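Local coordinates for protein glycosyl hydrolase (Streptomyces cattleya, PDB 7LR8) that probably hydrolyses the beta-1,4 bond of the Man-GlcNAc disaccharide from the N-glycan core, as a family GH5 subfamily 18 glycosidase, at residues D94-H99 and S126-Y131; S214-A219 and P366-P371; N229-R234 and T240-H245. The protein carries 1 engineered substitution. All blocks are in the same frame, centred on the assembly; numbering follows the deposited sequence.

Contact 1 (D94-H99 and S126-Y131); sequences DGLQGH and SGQAEY. With NAG (2-acetamido-2-deoxy-beta-D-glucopyranose), chain D.
Tyr131 reaches from helix 122-139 to the backbone of Gly95. Its OH donates a hydrogen bond to Gly95 O at 2.7 Å, and the oxygen lies at the ring edge, near the ring plane. The hydroxyl stands 35° out of the carbonyl plane. Gln97 N reaches the same oxygen from the opposite face, closing the inverse gamma turn centred on Leu96. This is the tight part of the contact. Beside it, Leu96 CD2 packs at 3.7 Å from Tyr131 CD2, and the two side chains run past each other in opposite directions. The Gln128 side is looser: its CG lies 4.1 Å from Leu96 CD2, and the chains cross at about a right angle. The amide of Gln128 turns to Trp176 and Leu118. Beyond the loop, at the start of strand 99-100, His99 NE2 of the glycan pocket makes a 2.8 Å hydrogen bond with NAG O3, which lies at the imidazole edge. All four touching residues are buried. The turn follows strand 90-94 of the (beta/alpha)8 barrel typical of GH5 enzymes. Trp59 and Trp176, from helices 59-62 and 170-187, pack on Leu96, and neighbouring strand 145-152 bonds to the backbone of Gly95 and Leu96.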
loop_
_atom_site.group_PDB
_atom_site.type_symbol
_atom_site.label_atom_id
_atom_site.label_comp_id
_atom_site.label_asym_id
_atom_site.label_seq_id
_atom_site.Cartn_x
_atom_site.Cartn_y
_atom_site.Cartn_z
ATOM N N ASP B 94 7.283 17.527 -0.411
ATOM C CA ASP B 94 7.797 16.359 0.301
ATOM C C ASP B 94 7.701 15.136 -0.605
ATOM O O ASP B 94 6.636 14.849 -1.154
ATOM C CB ASP B 94 7.001 16.104 1.583
ATOM C CG ASP B 94 7.454 16.968 2.740
ATOM O OD1 ASP B 94 7.488 18.207 2.596
ATOM O OD2 ASP B 94 7.752 16.411 3.819
ATOM N N GLY B 95 8.797 14.399 -0.733
ATOM C CA GLY B 95 8.768 13.283 -1.657
ATOM C C GLY B 95 8.226 11.967 -1.128
ATOM O O GLY B 95 7.216 11.455 -1.621
ATOM N N LEU B 96 8.889 11.394 -0.123
ATOM C CA LEU B 96 8.641 10.002 0.265
ATOM C C LEU B 96 7.607 9.905 1.391
ATOM O O LEU B 96 7.943 9.779 2.571
ATOM C CB LEU B 96 9.957 9.349 0.667
ATOM C CG LEU B 96 10.957 9.215 -0.496
ATOM C CD1 LEU B 96 12.313 8.779 0.023
ATOM C CD2 LEU B 96 10.439 8.210 -1.517
ATOM N N GLN B 97 6.317 9.934 1.008
ATOM C CA GLN B 97 5.201 9.576 1.896
ATOM C C GLN B 97 4.649 8.247 1.395
ATOM O O GLN B 97 3.864 8.216 0.445
ATOM C CB GLN B 97 4.096 10.632 1.914
ATOM C CG GLN B 97 4.468 11.923 2.614
ATOM C CD GLN B 97 5.431 12.729 1.761
ATOM O OE1 GLN B 97 6.547 13.017 2.177
ATOM N NE2 GLN B 97 5.009 13.059 0.545
ATOM N N GLY B 98 4.999 7.162 2.076
ATOM C CA GLY B 98 5.645 7.249 3.370
ATOM C C GLY B 98 4.576 7.449 4.423
ATOM O O GLY B 98 3.443 6.984 4.268
ATOM N N HIS B 99 4.892 8.187 5.477
ATOM C CA HIS B 99 3.971 8.352 6.595
ATOM C C HIS B 99 3.160 9.641 6.490
ATOM O O HIS B 99 3.721 10.715 6.259
ATOM C CB HIS B 99 4.716 8.351 7.923
ATOM C CG HIS B 99 3.790 8.326 9.095
ATOM N ND1 HIS B 99 3.199 7.161 9.530
ATOM C CD2 HIS B 99 3.280 9.321 9.864
ATOM C CE1 HIS B 99 2.405 7.430 10.552
ATOM N NE2 HIS B 99 2.433 8.734 10.771
ATOM N N SER B 126 17.870 3.229 -5.224
ATOM C CA SER B 126 18.007 3.801 -6.555
ATOM C C SER B 126 16.649 4.263 -7.068
ATOM O O SER B 126 16.543 5.299 -7.738
ATOM C CB SER B 126 18.651 2.771 -7.495
ATOM O OG SER B 126 18.227 2.941 -8.837
ATOM N N GLY B 127 15.599 3.506 -6.752
ATOM C CA GLY B 127 14.261 3.916 -7.147
ATOM C C GLY B 127 13.819 5.209 -6.484
ATOM O O GLY B 127 13.189 6.054 -7.125
ATOM N N GLN B 128 14.136 5.370 -5.195
ATOM C CA GLN B 128 13.778 6.599 -4.474
ATOM C C GLN B 128 14.519 7.798 -5.039
ATOM O O GLN B 128 13.932 8.879 -5.197
ATOM C CB GLN B 128 14.105 6.475 -2.991
ATOM C CG GLN B 128 13.326 5.423 -2.232
ATOM C CD GLN B 128 14.021 5.095 -0.940
ATOM O OE1 GLN B 128 15.241 5.238 -0.839
ATOM N NE2 GLN B 128 13.258 4.671 0.063
ATOM N N ALA B 129 15.813 7.627 -5.344
ATOM C CA ALA B 129 16.611 8.721 -5.890
ATOM C C ALA B 129 16.068 9.175 -7.234
ATOM O O ALA B 129 15.995 10.380 -7.503
ATOM C CB ALA B 129 18.080 8.291 -6.009
ATOM N N GLU B 130 15.676 8.229 -8.096
ATOM C CA GLU B 130 15.163 8.615 -9.407
ATOM C C GLU B 130 13.819 9.320 -9.284
ATOM O O GLU B 130 13.532 10.262 -10.037
ATOM C CB GLU B 130 15.050 7.380 -10.310
ATOM C CG GLU B 130 14.593 7.653 -11.750
ATOM C CD GLU B 130 15.413 8.714 -12.509
ATOM O OE1 GLU B 130 16.546 9.086 -12.110
ATOM O OE2 GLU B 130 14.890 9.195 -13.523
ATOM N N TYR B 131 12.993 8.874 -8.334
ATOM C CA TYR B 131 11.718 9.523 -8.048
ATOM C C TYR B 131 11.914 10.973 -7.605
ATOM O O TYR B 131 11.293 11.889 -8.157
ATOM C CB TYR B 131 10.994 8.697 -6.978
ATOM C CG TYR B 131 9.829 9.329 -6.268
ATOM C CD1 TYR B 131 8.651 9.646 -6.934
ATOM C CD2 TYR B 131 9.904 9.592 -4.911
ATOM C CE1 TYR B 131 7.567 10.213 -6.250
ATOM C CE2 TYR B 131 8.819 10.169 -4.214
ATOM C CZ TYR B 131 7.664 10.478 -4.899
ATOM O OH TYR B 131 6.578 11.025 -4.236
HETATM C C1 NAG D . 3.718 10.759 15.458
HETATM C C2 NAG D . 2.607 10.440 14.458
HETATM C C3 NAG D . 2.823 11.217 13.151
HETATM C C4 NAG D . 3.034 12.706 13.420
HETATM C C5 NAG D . 4.168 12.855 14.436
HETATM C C6 NAG D . 4.482 14.273 14.844
HETATM C C7 NAG D . 1.441 8.277 14.260
HETATM C C8 NAG D . 1.602 6.808 13.982
HETATM N N2 NAG D . 2.561 9.009 14.204
HETATM O O1 NAG D . 3.423 10.144 16.668
HETATM O O3 NAG D . 1.715 11.023 12.282
HETATM O O4 NAG D . 3.344 13.342 12.180
HETATM O O5 NAG D . 3.810 12.164 15.640
HETATM O O6 NAG D . 5.645 14.317 15.661
HETATM O O7 NAG D . 0.346 8.777 14.515
#

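Contact 2 (S214-A219 and P366-P371); sequences SARIGA and PGDQAP
Arg216 and Asp368 meet through their charged ends, and this single pair makes up the contact. Arg216 ends helix 211-216, between barrel strands 194-196 and 221-225 in sequence. Asp368 sits in the loop after strand 358-362, which belongs to the separate three-stranded parallel sheet near the C-terminus. The pair therefore links the barrel to that later part. The CA-CB bonds of both residues point toward the opposite segment. From CB, the arginine chain sets CG beside the backbone N, anti to the carbonyl carbon (chi1 -59°). It then runs extended through CG and CD to NE, which carries the guanidinium across to the loop. CB, CG and CD meet no atom of 366-371. NE has its own partner: it donates to the backbone oxygen of Trp256. From CZ, the group divides into NH1 and NH2. NH1 makes the approach to the loop, 3.4 Å from Asp368 OD1. The N-H...O angle is 148°, and the hydrogen bond is weak, though it is part of a salt bridge. OD1 lies at the guanidinium edge, near its plane. The carboxylate is turned 86° from that plane, so the two groups do not face each other as a flat, two-bonded pair. NH2 is also hydrogen-bonded, but not to Asp368. Both residues are exposed, and the two segments bury just 53 Å² between them. The chemistry is therefore that of a long, one-point salt bridge at the surface. Solvent probably screens the attraction, and the bond from NE to Trp256 probably does more to set the direction of the guanidinium.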
loop_
_atom_site.group_PDB
_atom_site.type_symbol
_atom_site.label_atom_id
_atom_site.label_comp_id
_atom_site.label_asym_id
_atom_site.label_seq_id
_atom_site.Cartn_x
_atom_site.Cartn_y
_atom_site.Cartn_z
ATOM N N SER B 214 19.979 16.321 11.201
ATOM C CA SER B 214 18.996 17.358 10.900
ATOM C C SER B 214 19.653 18.722 10.710
ATOM O O SER B 214 19.227 19.514 9.859
ATOM C CB SER B 214 17.952 17.425 12.016
ATOM O OG SER B 214 17.054 16.326 11.928
ATOM N N ALA B 215 20.692 19.016 11.488
ATOM C CA ALA B 215 21.322 20.328 11.484
ATOM C C ALA B 215 22.536 20.417 10.566
ATOM O O ALA B 215 23.040 21.523 10.337
ATOM C CB ALA B 215 21.732 20.717 12.915
ATOM N N ARG B 216 23.017 19.299 10.025
ATOM C CA ARG B 216 24.220 19.330 9.203
ATOM C C ARG B 216 24.059 18.706 7.822
ATOM O O ARG B 216 25.010 18.749 7.030
ATOM C CB ARG B 216 25.381 18.641 9.939
ATOM C CG ARG B 216 25.701 19.300 11.266
ATOM C CD ARG B 216 26.726 18.522 12.079
ATOM N NE ARG B 216 26.741 18.987 13.465
ATOM C CZ ARG B 216 27.413 18.404 14.454
ATOM N NH1 ARG B 216 28.142 17.317 14.223
ATOM N NH2 ARG B 216 27.353 18.911 15.680
ATOM N N ILE B 217 22.903 18.122 7.509
ATOM C CA ILE B 217 22.602 17.596 6.183
ATOM C C ILE B 217 21.380 18.335 5.652
ATOM O O ILE B 217 20.411 18.543 6.390
ATOM C CB ILE B 217 22.351 16.073 6.226
ATOM C CG1 ILE B 217 23.531 15.344 6.875
ATOM C CG2 ILE B 217 22.128 15.520 4.841
ATOM C CD1 ILE B 217 23.335 13.841 6.967
ATOM N N GLY B 218 21.427 18.746 4.382
ATOM C CA GLY B 218 20.357 19.536 3.804
ATOM C C GLY B 218 20.508 21.022 4.123
ATOM O O GLY B 218 21.316 21.438 4.950
ATOM N N ALA B 219 19.690 21.837 3.449
ATOM C CA ALA B 219 19.940 23.279 3.375
ATOM C C ALA B 219 19.568 24.030 4.654
ATOM O O ALA B 219 20.209 25.036 4.985
ATOM C CB ALA B 219 19.164 23.874 2.199
ATOM N N PRO B 366 28.740 11.514 24.323
ATOM C CA PRO B 366 29.884 11.638 23.417
ATOM C C PRO B 366 29.538 11.210 21.999
ATOM O O PRO B 366 28.531 10.549 21.741
ATOM C CB PRO B 366 30.930 10.690 24.022
ATOM C CG PRO B 366 30.202 9.878 25.089
ATOM C CD PRO B 366 28.740 10.223 25.030
ATOM N N GLY B 367 30.420 11.585 21.075
ATOM C CA GLY B 367 30.250 11.234 19.681
ATOM C C GLY B 367 29.238 12.125 18.985
ATOM O O GLY B 367 28.819 13.166 19.493
ATOM N N ASP B 368 28.833 11.690 17.793
ATOM C CA ASP B 368 27.884 12.440 16.982
ATOM C C ASP B 368 26.522 11.764 16.890
ATOM O O ASP B 368 25.657 12.235 16.144
ATOM C CB ASP B 368 28.451 12.665 15.580
ATOM C CG ASP B 368 29.518 13.739 15.554
ATOM O OD1 ASP B 368 29.292 14.817 16.146
ATOM O OD2 ASP B 368 30.587 13.499 14.949
ATOM N N GLN B 369 26.309 10.678 17.631
ATOM C CA GLN B 369 25.069 9.920 17.568
ATOM C C GLN B 369 24.126 10.205 18.734
ATOM O O GLN B 369 23.096 9.537 18.855
ATOM C CB GLN B 369 25.381 8.428 17.489
ATOM C CG GLN B 369 26.216 8.075 16.266
ATOM C CD GLN B 369 26.618 6.619 16.221
ATOM O OE1 GLN B 369 26.145 5.807 17.014
ATOM N NE2 GLN B 369 27.496 6.277 15.282
ATOM N N ALA B 370 24.463 11.171 19.590
ATOM C CA ALA B 370 23.585 11.652 20.652
ATOM C C ALA B 370 22.935 10.532 21.473
ATOM O O ALA B 370 21.706 10.433 21.532
ATOM C CB ALA B 370 22.521 12.575 20.075
ATOM N N PRO B 371 23.733 9.681 22.127
ATOM C CA PRO B 371 23.154 8.547 22.874
ATOM C C PRO B 371 22.374 8.940 24.128
ATOM O O PRO B 371 21.697 8.076 24.701
ATOM C CB PRO B 371 24.386 7.716 23.243
ATOM C CG PRO B 371 25.480 8.732 23.330
ATOM C CD PRO B 371 25.203 9.710 22.228
#

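Contact 3 (N229-R234 and T240-H245); sequences NGTAQR and TATAQH
An Asx turn at Asn229 opens this helix-to-helix contact, which joins the start of helix 231-235 to the first turns of helix 240-253. The two helices follow barrel strand 221-225 and are linked by a short loop. Gly230 is the N-cap residue of the first helix. Asn229 OD1 accepts from Thr231 N at 3.0 Å, the bond that defines the turn. It also accepts from Thr231 OG1 at 2.8 Å, in the carbonyl plane and on a lone pair. Two bonds therefore grip this oxygen and fix the rotation of the amide. With CG placed between the backbone N and the carbonyl carbon (chi1 67°), the amide can fold back over the helix start in this way. The other end of the amide, ND2, faces the second helix. It lies 3.0 Å from His245 NE2, with the amide and imidazole planes 71° apart. ND2 also donates to Asp199, and His245 ND1 is hydrogen-bonded to Ser225 of the preceding strand, which probably helps to position the ring. The Thr231 side chain extends to the second helix, and its two branches do different work. CG2, anti to the backbone N, packs 4.2 Å from Ala241 CB. OG1 comes obliquely to the imidazole, 3.2 Å from His245 CD2. At Ala232 and Thr242 the backbones draw close, with 5.7 Å between their CA atoms. Phe383 and Met387 of helix 381-391 pack on Thr231 and Ala241, while Phe284 of helix 281-293 packs on Thr242. Thr242 OG1 is hydrogen-bonded to Gly236 O and Ser239 OG, both in the linking loop, and it rests 3.6 Å from Ala232 CA.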
loop_
_atom_site.group_PDB
_atom_site.type_symbol
_atom_site.label_atom_id
_atom_site.label_comp_id
_atom_site.label_asym_id
_atom_site.label_seq_id
_atom_site.Cartn_x
_atom_site.Cartn_y
_atom_site.Cartn_z
ATOM N N ASN B 229 3.383 15.096 22.409
ATOM C CA ASN B 229 4.559 14.254 22.575
ATOM C C ASN B 229 4.953 14.049 24.036
ATOM O O ASN B 229 6.093 13.646 24.301
ATOM C CB ASN B 229 5.731 14.863 21.805
ATOM C CG ASN B 229 6.189 16.187 22.383
ATOM O OD1 ASN B 229 5.663 16.666 23.405
ATOM N ND2 ASN B 229 7.169 16.796 21.734
ATOM N N GLY B 230 4.064 14.369 24.980
ATOM C CA GLY B 230 4.366 14.342 26.395
ATOM C C GLY B 230 4.422 15.714 27.031
ATOM O O GLY B 230 4.354 15.817 28.262
ATOM N N THR B 231 4.541 16.769 26.220
ATOM C CA THR B 231 4.654 18.113 26.771
ATOM C C THR B 231 3.363 18.539 27.445
ATOM O O THR B 231 3.364 18.932 28.618
ATOM C CB THR B 231 5.020 19.109 25.673
ATOM O OG1 THR B 231 6.293 18.760 25.098
ATOM C CG2 THR B 231 5.080 20.506 26.270
ATOM N N ALA B 232 2.248 18.479 26.716
ATOM C CA ALA B 232 0.968 18.856 27.314
ATOM C C ALA B 232 0.592 17.929 28.464
ATOM O O ALA B 232 0.049 18.374 29.482
ATOM C CB ALA B 232 -0.129 18.859 26.253
ATOM N N GLN B 233 0.862 16.630 28.317
ATOM C CA GLN B 233 0.464 15.675 29.342
ATOM C C GLN B 233 1.185 15.941 30.656
ATOM O O GLN B 233 0.598 15.812 31.736
ATOM C CB GLN B 233 0.742 14.251 28.857
ATOM C CG GLN B 233 -0.070 13.848 27.640
ATOM C CD GLN B 233 0.666 14.062 26.319
ATOM O OE1 GLN B 233 1.427 15.025 26.149
ATOM N NE2 GLN B 233 0.423 13.170 25.372
ATOM N N ARG B 234 2.461 16.315 30.586
ATOM C CA ARG B 234 3.265 16.474 31.791
ATOM C C ARG B 234 3.116 17.854 32.415
ATOM O O ARG B 234 2.982 17.971 33.637
ATOM C CB ARG B 234 4.740 16.210 31.467
ATOM C CG ARG B 234 5.668 16.383 32.657
ATOM C CD ARG B 234 7.078 15.959 32.305
ATOM N NE ARG B 234 7.114 14.584 31.816
ATOM C CZ ARG B 234 7.554 13.549 32.524
ATOM N NH1 ARG B 234 7.998 13.729 33.760
ATOM N NH2 ARG B 234 7.551 12.334 31.993
ATOM N N THR B 240 3.635 27.160 30.318
ATOM C CA THR B 240 4.690 27.798 29.541
ATOM C C THR B 240 5.350 26.801 28.595
ATOM O O THR B 240 5.628 27.129 27.432
ATOM C CB THR B 240 5.722 28.418 30.487
ATOM O OG1 THR B 240 5.074 29.349 31.366
ATOM C CG2 THR B 240 6.807 29.142 29.706
ATOM N N ALA B 241 5.585 25.566 29.063
ATOM C CA ALA B 241 6.250 24.568 28.225
ATOM C C ALA B 241 5.435 24.248 26.981
ATOM O O ALA B 241 5.994 24.047 25.897
ATOM C CB ALA B 241 6.510 23.281 29.019
ATOM N N THR B 242 4.110 24.184 27.114
ATOM C CA THR B 242 3.296 23.871 25.948
ATOM C C THR B 242 3.324 25.018 24.940
ATOM O O THR B 242 3.415 24.780 23.731
ATOM C CB THR B 242 1.872 23.541 26.389
ATOM O OG1 THR B 242 1.885 22.293 27.098
ATOM C CG2 THR B 242 0.944 23.413 25.196
ATOM N N ALA B 243 3.305 26.264 25.423
ATOM C CA ALA B 243 3.306 27.421 24.523
ATOM C C ALA B 243 4.667 27.646 23.878
ATOM O O ALA B 243 4.749 28.227 22.790
ATOM C CB ALA B 243 2.888 28.681 25.277
ATOM N N GLN B 244 5.740 27.241 24.545
ATOM C CA GLN B 244 7.087 27.521 24.081
ATOM C C GLN B 244 7.728 26.320 23.400
ATOM O O GLN B 244 8.907 26.381 23.036
ATOM C CB GLN B 244 7.947 27.983 25.265
ATOM C CG GLN B 244 7.545 29.350 25.859
ATOM C CD GLN B 244 8.118 30.508 25.063
ATOM O OE1 GLN B 244 9.060 30.336 24.286
ATOM N NE2 GLN B 244 7.564 31.693 25.265
ATOM N N HIS B 245 6.987 25.226 23.221
ATOM C CA HIS B 245 7.622 24.013 22.727
ATOM C C HIS B 245 8.225 24.222 21.342
ATOM O O HIS B 245 9.326 23.736 21.058
ATOM C CB HIS B 245 6.620 22.855 22.723
ATOM C CG HIS B 245 7.225 21.555 22.287
ATOM N ND1 HIS B 245 7.330 21.185 20.959
ATOM C CD2 HIS B 245 7.814 20.569 23.003
ATOM C CE1 HIS B 245 7.933 20.012 20.883
ATOM N NE2 HIS B 245 8.248 19.622 22.105
#

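Overall arrangement
Contacts 1 and 3 are buried, whereas contact 2 lies at the surface. Contact 1 joins a loop after one barrel strand to a helix; contact 3 joins two consecutive helices. They lie on opposite sides of the chain's centre, with their own centres 32 Å apart. Contact 2 ties a barrel helix end to a loop beyond the barrel strands in sequence, and contact 3 is nested inside the long loop it closes. Helix 170-187 packs on parts of both contact 1 and contact 2. The chemistry follows place: the buried contacts combine apolar packing with hydrogen-bonding polar groups, with no salt bridge between their segments, while the surface one rests on opposite charges. None of the three touches another.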